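Local coordinates for protein OLD nuclease (Thermus scotoductus, PDB 6P74) that degrades linear or supercoiled double-stranded DNA from 5' to 3' as a metal-dependent exonuclease and also hydrolyses ATP in a DNA-stimulated manner, at residues A[282-285]-A[286-289]; A[291-294]-A[295-299]. All blocks are in the same frame, centred on the assembly; numbering follows the deposited sequence.

How the contacts relate
Contacts 1 and 2 lie in series on one helix, 284-299, with their centres about 14 Å apart. Contact 1 (282-285 with 286-289) forms the capped N-terminal end, where the chain enters the helix; contact 2 (291-294 with 295-299) takes up the C-terminal half. The helix is the crossover between the parallel strands 272-276 and 304-308 of the ATPase domain, and both contacts pack against helix 246-266 on one side. They differ in their surroundings: the second subunit reaches contact 1, whereas contact 2 is more deeply buried and no other protein chain touches it. Both lie away from the annotated ATP and metal sites; the sulfate at contact 1 probably comes from the crystallisation liquor.

Contact 1: residues A[282-285]-A[286-289]; sequences LHPQ and AQRY. With SO4 (sulfate ion), chain J.
Ala286 sets its methyl against Leu282 at the N-terminal end of helix 284-299, a start closed by a histidine N-cap: CB of Leu282 lies 4.0 Å from CB of Ala286. The cap itself is His283, whose ND1 accepts from Gln285 N at 2.9 Å, the donor near the plane of the imidazole. CG anti to the backbone N (chi1 -170°) brings the ring edge with ND1 to this first-turn amide, which has no carbonyl one turn earlier in the helix. The Leu282 side chain also packs on Ser253 and Val257 of helix 246-266, while Ala286 meets Met203 of the second subunit.

Gln287 reaches back past the cap. Its NE2 donates to Leu282 O over 2.8 Å in an almost straight bond (172°); the acceptor lies in the amide plane, but the nitrogen stands above the plane of the Leu282 carbonyl. OE1 is held by Ser311 OG, so both ends of the group are fixed. Gln287 N also closes the first helical turn on His283 O.

Arg288 follows, its N bonded to Pro284 O and its side chain crossing Gln285 with the amide and guanidinium planes 68° apart. Its NH2 donates to O1 of the sulfate at 2.8 Å, and Gln285 OE1 lies 3.1 Å from that same oxygen. Tyr289 packs its side chain on Val257 and Glu261, and its N continues the backbone series with a bond to Gln285 O at 3.1 Å.

Contact 2: residues A[291-294]-A[295-299]; sequences YRLL and CEMAD
Cys295 lays its sulfur over one face of the Tyr291 ring, a sulfur-aromatic contact one helical turn apart. SG stands 3.6 Å from the centroid of the Tyr291 ring and is displaced toward the CE1 and CZ rim. Tyr291 has CG anti to the backbone N (chi1 -180°), which carries the ring outward with its far end leaning toward 295-299; its other neighbours include Tyr307 and Arg319.

Arg292 and Glu296, running side by side in the same direction, form a salt bridge. Both terminal nitrogens of Arg292 donate end-on to a single oxygen, with NH2 2.8 Å and NH1 3.0 Å from Glu296 OE1. NH2 meets it nearly along its C-O axis, NH1 from above the carboxylate plane. That oxygen lies in the guanidinium plane, while the carboxylate is turned 65° against it.

Apolar packing joins Leu293 to Met297, CD2 touching CE at 3.8 Å. The thioether chain bends at its last torsion (chi3 -63°), and both side chains lean on Phe260 of helix 246-266, whereas Leu294 faces Ile305 of strand 304-308.

Backbone bonds from Cys295 N to Tyr291 O through Ala298 N to Leu294 O give the regular i to i+4 pattern of the helix in a beta-alpha-beta crossover, here within the P-loop ATPase domain.

Contact 1: residues A[282-285]-A[286-289]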
loop_
_atom_site.group_PDB
_atom_site.type_symbol
_atom_site.label_atom_id
_atom_site.label_comp_id
_atom_site.label_asym_id
_atom_site.label_seq_id
_atom_site.Cartn_x
_atom_site.Cartn_y
_atom_site.Cartn_z
ATOM N N LEU A 282 11.821 17.859 6.205
ATOM C CA LEU A 282 11.979 19.222 6.703
ATOM C C LEU A 282 13.177 19.295 7.633
ATOM O O LEU A 282 13.390 18.393 8.448
ATOM C CB LEU A 282 10.744 19.709 7.465
ATOM C CG LEU A 282 9.532 19.913 6.591
ATOM C CD1 LEU A 282 8.306 20.165 7.464
ATOM C CD2 LEU A 282 9.802 21.060 5.591
ATOM N N HIS A 283 13.943 20.374 7.515
ATOM C CA HIS A 283 14.938 20.666 8.527
ATOM C C HIS A 283 14.252 20.737 9.889
ATOM O O HIS A 283 13.093 21.151 9.977
ATOM C CB HIS A 283 15.633 21.991 8.212
ATOM C CG HIS A 283 16.834 22.267 9.061
ATOM N ND1 HIS A 283 16.740 22.730 10.356
ATOM C CD2 HIS A 283 18.159 22.149 8.800
ATOM C CE1 HIS A 283 17.954 22.872 10.864
ATOM N NE2 HIS A 283 18.834 22.534 9.938
ATOM N N PRO A 284 14.941 20.334 10.967
ATOM C CA PRO A 284 14.356 20.490 12.311
ATOM C C PRO A 284 13.797 21.885 12.595
ATOM O O PRO A 284 12.757 22.010 13.256
ATOM C CB PRO A 284 15.536 20.154 13.239
ATOM C CG PRO A 284 16.380 19.212 12.439
ATOM C CD PRO A 284 16.234 19.619 10.991
ATOM N N GLN A 285 14.489 22.937 12.152
ATOM C CA GLN A 285 13.993 24.300 12.328
ATOM C C GLN A 285 12.690 24.510 11.568
ATOM O O GLN A 285 11.790 25.210 12.040
ATOM C CB GLN A 285 15.048 25.302 11.854
ATOM C CG GLN A 285 14.974 26.659 12.529
ATOM C CD GLN A 285 15.307 26.596 14.016
ATOM O OE1 GLN A 285 15.519 25.519 14.573
ATOM N NE2 GLN A 285 15.355 27.758 14.661
ATOM N N ALA A 286 12.577 23.911 10.382
ATOM C CA ALA A 286 11.332 23.989 9.630
ATOM C C ALA A 286 10.251 23.146 10.272
ATOM O O ALA A 286 9.066 23.484 10.174
ATOM C CB ALA A 286 11.545 23.546 8.179
ATOM N N GLN A 287 10.635 22.040 10.907
ATOM C CA GLN A 287 9.665 21.244 11.636
ATOM C C GLN A 287 9.105 22.035 12.795
ATOM O O GLN A 287 7.905 21.967 13.087
ATOM C CB GLN A 287 10.306 19.952 12.127
ATOM C CG GLN A 287 10.807 19.022 11.022
ATOM C CD GLN A 287 11.541 17.835 11.627
ATOM O OE1 GLN A 287 11.160 17.339 12.688
ATOM N NE2 GLN A 287 12.612 17.401 10.978
ATOM N N ARG A 288 9.953 22.826 13.439
ATOM C CA ARG A 288 9.472 23.673 14.516
ATOM C C ARG A 288 8.520 24.724 13.985
ATOM O O ARG A 288 7.483 24.999 14.594
ATOM C CB ARG A 288 10.649 24.312 15.250
ATOM C CG ARG A 288 11.181 23.428 16.358
ATOM C CD ARG A 288 12.365 24.051 17.147
ATOM N NE ARG A 288 13.648 23.484 16.726
ATOM C CZ ARG A 288 14.202 22.386 17.242
ATOM N NH1 ARG A 288 13.612 21.717 18.240
ATOM N NH2 ARG A 288 15.363 21.964 16.761
ATOM N N TYR A 289 8.848 25.314 12.840
ATOM C CA TYR A 289 7.962 26.307 12.250
ATOM C C TYR A 289 6.614 25.680 11.868
ATOM O O TYR A 289 5.553 26.211 12.196
ATOM C CB TYR A 289 8.673 26.951 11.051
ATOM C CG TYR A 289 7.869 28.003 10.350
ATOM C CD1 TYR A 289 6.900 27.648 9.443
ATOM C CD2 TYR A 289 8.083 29.352 10.593
ATOM C CE1 TYR A 289 6.149 28.590 8.799
ATOM C CE2 TYR A 289 7.335 30.317 9.945
ATOM C CZ TYR A 289 6.359 29.917 9.049
ATOM O OH TYR A 289 5.576 30.831 8.382
HETATM S S SO4 J . 18.757 22.847 14.987
HETATM O O1 SO4 J . 17.327 23.115 15.123
HETATM O O2 SO4 J . 19.498 23.599 15.997
HETATM O O3 SO4 J . 19.203 23.260 13.663
HETATM O O4 SO4 J . 18.997 21.416 15.146
#

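Contact 2: residues A[291-294]-A[295-299]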
loop_
_atom_site.group_PDB
_atom_site.type_symbol
_atom_site.label_atom_id
_atom_site.label_comp_id
_atom_site.label_asym_id
_atom_site.label_seq_id
_atom_site.Cartn_x
_atom_site.Cartn_y
_atom_site.Cartn_z
ATOM N N TYR A 291 5.146 22.852 13.049
ATOM C CA TYR A 291 4.396 22.476 14.243
ATOM C C TYR A 291 3.726 23.687 14.887
ATOM O O TYR A 291 2.544 23.640 15.241
ATOM C CB TYR A 291 5.314 21.776 15.247
ATOM C CG TYR A 291 4.624 21.331 16.528
ATOM C CD1 TYR A 291 3.580 20.419 16.501
ATOM C CD2 TYR A 291 5.029 21.818 17.766
ATOM C CE1 TYR A 291 2.942 20.008 17.676
ATOM C CE2 TYR A 291 4.404 21.407 18.942
ATOM C CZ TYR A 291 3.366 20.501 18.887
ATOM O OH TYR A 291 2.751 20.094 20.051
ATOM N N ARG A 292 4.473 24.776 15.069
ATOM C CA ARG A 292 3.877 25.983 15.638
ATOM C C ARG A 292 2.701 26.463 14.799
ATOM O O ARG A 292 1.687 26.932 15.331
ATOM C CB ARG A 292 4.927 27.080 15.746
ATOM C CG ARG A 292 4.505 28.219 16.656
ATOM C CD ARG A 292 4.806 29.569 16.039
ATOM N NE ARG A 292 4.057 29.769 14.801
ATOM C CZ ARG A 292 2.863 30.353 14.734
ATOM N NH1 ARG A 292 2.275 30.799 15.847
ATOM N NH2 ARG A 292 2.253 30.488 13.553
ATOM N N LEU A 293 2.823 26.345 13.478
ATOM C CA LEU A 293 1.759 26.759 12.579
ATOM C C LEU A 293 0.537 25.862 12.727
ATOM O O LEU A 293 -0.597 26.354 12.782
ATOM C CB LEU A 293 2.289 26.744 11.148
ATOM C CG LEU A 293 1.486 27.237 9.969
ATOM C CD1 LEU A 293 2.418 27.231 8.792
ATOM C CD2 LEU A 293 0.354 26.298 9.720
ATOM N N LEU A 294 0.750 24.547 12.794
ATOM C CA LEU A 294 -0.368 23.633 12.953
ATOM C C LEU A 294 -1.058 23.848 14.293
ATOM O O LEU A 294 -2.295 23.832 14.368
ATOM C CB LEU A 294 0.114 22.191 12.795
ATOM C CG LEU A 294 0.553 21.875 11.361
ATOM C CD1 LEU A 294 1.294 20.554 11.282
ATOM C CD2 LEU A 294 -0.641 21.874 10.401
ATOM N N CYS A 295 -0.280 24.111 15.349
ATOM C CA CYS A 295 -0.876 24.339 16.660
ATOM C C CYS A 295 -1.687 25.627 16.698
ATOM O O CYS A 295 -2.737 25.681 17.348
ATOM C CB CYS A 295 0.199 24.379 17.742
ATOM S SG CYS A 295 0.974 22.806 18.103
ATOM N N GLU A 296 -1.210 26.696 16.052
ATOM C CA GLU A 296 -2.013 27.915 16.056
ATOM C C GLU A 296 -3.351 27.682 15.355
ATOM O O GLU A 296 -4.401 28.114 15.845
ATOM C CB GLU A 296 -1.252 29.078 15.420
ATOM C CG GLU A 296 -1.977 30.422 15.621
ATOM C CD GLU A 296 -1.405 31.581 14.802
ATOM O OE1 GLU A 296 -0.247 31.488 14.347
ATOM O OE2 GLU A 296 -2.120 32.594 14.614
ATOM N N MET A 297 -3.345 26.956 14.234
ATOM C CA MET A 297 -4.587 26.744 13.495
ATOM C C MET A 297 -5.543 25.834 14.256
ATOM O O MET A 297 -6.764 26.044 14.232
ATOM C CB MET A 297 -4.285 26.165 12.121
ATOM C CG MET A 297 -3.252 26.952 11.359
ATOM S SD MET A 297 -3.509 26.865 9.585
ATOM C CE MET A 297 -3.285 25.130 9.257
ATOM N N ALA A 298 -5.011 24.810 14.924
ATOM C CA ALA A 298 -5.860 23.949 15.735
ATOM C C ALA A 298 -6.438 24.705 16.928
ATOM O O ALA A 298 -7.630 24.580 17.229
ATOM C CB ALA A 298 -5.075 22.729 16.203
ATOM N N ASP A 299 -5.612 25.496 17.615
ATOM C CA ASP A 299 -6.075 26.193 18.813
ATOM C C ASP A 299 -7.085 27.284 18.471
ATOM O O ASP A 299 -8.081 27.468 19.183
ATOM C CB ASP A 299 -4.880 26.788 19.558
ATOM C CG ASP A 299 -3.985 25.728 20.191
ATOM O OD1 ASP A 299 -4.387 24.541 20.225
ATOM O OD2 ASP A 299 -2.875 26.085 20.649
#